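Local coordinates for protein triacylglycerol lipase (Clostridium botulinum, PDB 5AH1) that hydrolyses synthetic polyesters and probably triacylglycerols, as a zinc-binding lipase of the alpha/beta-hydrolase fold, at residues D428-F433 with D438-Y443. Sequence-based numbering, arbitrary orientation.
Sequences DIVGTF and DWYMDY. With K (potassium ion), chain C.
Tyr440 reaches from helix 437-448 to the loop at 428-433 and gives its phenol hydrogen to a backbone carbonyl, OH lying 2.8 Å from Ile429 O. Its CB leaves the helix toward the loop, and CG sits anti to the carbonyl carbon (chi1 -78°), a torsion that carries the ring the same way. One face of that ring carries Trp439 CE3, 3.7 Å above its centre. Farther out, CE1 passes 3.3 Å from Ile429 O, which lies at the ring edge, in its plane. At the tip OH meets this oxygen from above the carbonyl plane, at a C=O...O angle of 138°, while Val430 CG1 (3.9 Å from Tyr440 OH) and Ile429 CG1 approach the hydroxyl from directions roughly at right angles. Tyrosine suits the place because a long, flat, mostly apolar side chain ends in a donor; the branched Ile429 and Val430 pack around the hydroxyl, both touching His181 in the probable nucleophile elbow (GxSxG). Gly431, at phi 94°, lets the loop turn, its N bonded to Asp428 O. Beyond the turn, Asp428 grips a potassium ion through both carboxylate oxygens, with Asp425 and Pro351 O completing the protein ligands, and its OD1 accepts the N-H of Phe433 (N to OD1 3.0 Å), which follows a cis peptide bond. One buried hydrogen bond thus satisfies a loop carbonyl and ties the C-terminal helix to the potassium-binding loop.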
# COMPACT_ATOMS: atom_id res chain seq x y z
N ASP A 428 6.54 10.58 2.96
CA ASP A 428 6.15 11.74 3.76
C ASP A 428 4.71 11.65 4.24
O ASP A 428 4.37 12.10 5.34
CB ASP A 428 6.25 13.03 2.95
CG ASP A 428 7.68 13.46 2.64
OD1 ASP A 428 8.62 13.04 3.37
OD2 ASP A 428 7.87 14.23 1.67
N ILE A 429 3.83 11.11 3.40
CA ILE A 429 2.40 11.08 3.71
C ILE A 429 2.06 10.11 4.84
O ILE A 429 0.97 10.19 5.41
CB ILE A 429 1.55 10.80 2.43
CG1 ILE A 429 0.04 10.97 2.67
CG2 ILE A 429 1.88 9.40 1.85
CD1 ILE A 429 -0.37 12.35 3.20
N VAL A 430 2.97 9.18 5.15
CA VAL A 430 2.81 8.34 6.33
C VAL A 430 3.78 8.75 7.45
O VAL A 430 4.03 7.98 8.39
CB VAL A 430 2.92 6.82 6.01
CG1 VAL A 430 1.78 6.40 5.11
CG2 VAL A 430 4.26 6.45 5.37
N GLY A 431 4.29 9.98 7.39
CA GLY A 431 5.04 10.55 8.51
C GLY A 431 6.55 10.39 8.45
O GLY A 431 7.25 10.78 9.38
N THR A 432 7.04 9.84 7.34
CA THR A 432 8.46 9.60 7.13
C THR A 432 8.90 10.38 5.87
O THR A 432 9.06 9.80 4.79
CB THR A 432 8.69 8.08 6.97
OG1 THR A 432 8.30 7.43 8.19
CG2 THR A 432 10.15 7.75 6.69
N PHE A 433 9.11 11.69 5.99
CA PHE A 433 9.10 12.46 7.23
C PHE A 433 8.16 13.65 7.08
O PHE A 433 8.33 14.47 6.18
CB PHE A 433 10.52 12.95 7.54
CG PHE A 433 11.50 11.82 7.71
CD1 PHE A 433 11.49 11.04 8.86
CD2 PHE A 433 12.43 11.54 6.72
CE1 PHE A 433 12.37 9.99 9.01
CE2 PHE A 433 13.32 10.50 6.88
CZ PHE A 433 13.29 9.72 8.03
N ASP A 438 -2.77 15.52 12.18
CA ASP A 438 -4.02 16.26 12.06
C ASP A 438 -4.76 15.93 10.76
O ASP A 438 -5.98 15.85 10.73
CB ASP A 438 -3.76 17.76 12.17
CG ASP A 438 -3.33 18.16 13.56
OD1 ASP A 438 -4.03 17.79 14.52
OD2 ASP A 438 -2.28 18.83 13.70
N TRP A 439 -4.01 15.70 9.69
CA TRP A 439 -4.59 15.30 8.42
C TRP A 439 -5.37 14.00 8.60
O TRP A 439 -6.53 13.88 8.16
CB TRP A 439 -3.50 15.16 7.37
CG TRP A 439 -3.98 14.93 5.94
CD1 TRP A 439 -4.06 15.86 4.95
CD2 TRP A 439 -4.38 13.68 5.34
NE1 TRP A 439 -4.51 15.29 3.79
CE2 TRP A 439 -4.72 13.95 4.00
CE3 TRP A 439 -4.49 12.37 5.81
CZ2 TRP A 439 -5.17 12.96 3.13
CZ3 TRP A 439 -4.94 11.39 4.95
CH2 TRP A 439 -5.28 11.69 3.62
N TYR A 440 -4.74 13.01 9.25
CA TYR A 440 -5.41 11.74 9.47
C TYR A 440 -6.62 11.84 10.40
O TYR A 440 -7.63 11.19 10.17
CB TYR A 440 -4.41 10.69 9.97
CG TYR A 440 -3.56 10.14 8.86
CD1 TYR A 440 -2.37 10.74 8.50
CD2 TYR A 440 -3.99 9.03 8.14
CE1 TYR A 440 -1.61 10.25 7.46
CE2 TYR A 440 -3.23 8.53 7.10
CZ TYR A 440 -2.05 9.15 6.77
OH TYR A 440 -1.31 8.64 5.73
N MET A 441 -6.52 12.66 11.44
CA MET A 441 -7.66 12.86 12.34
C MET A 441 -8.84 13.50 11.59
O MET A 441 -9.99 13.09 11.75
CB MET A 441 -7.24 13.65 13.57
CG MET A 441 -6.35 12.78 14.49
SD MET A 441 -5.79 13.53 16.00
CE MET A 441 -4.62 14.68 15.34
N ASP A 442 -8.54 14.50 10.76
CA ASP A 442 -9.57 15.13 9.95
C ASP A 442 -10.15 14.16 8.93
O ASP A 442 -11.34 14.21 8.65
CB ASP A 442 -9.03 16.38 9.25
CG ASP A 442 -8.88 17.56 10.19
OD1 ASP A 442 -9.38 17.49 11.34
OD2 ASP A 442 -8.26 18.57 9.78
N TYR A 443 -9.32 13.27 8.38
CA TYR A 443 -9.84 12.31 7.42
C TYR A 443 -10.75 11.30 8.11
O TYR A 443 -11.78 10.92 7.56
CB TYR A 443 -8.72 11.56 6.69
CG TYR A 443 -9.17 10.79 5.46
CD1 TYR A 443 -10.19 11.25 4.64
CD2 TYR A 443 -8.53 9.62 5.10
CE1 TYR A 443 -10.56 10.56 3.51
CE2 TYR A 443 -8.90 8.93 3.96
CZ TYR A 443 -9.92 9.40 3.17
OH TYR A 443 -10.29 8.75 2.01
K K C . 10.32 14.29 1.91
O HOH W 1 9.93 15.56 4.09
O HOH W 2 12.42 15.53 1.82
O HOH W 3 11.85 12.91 3.21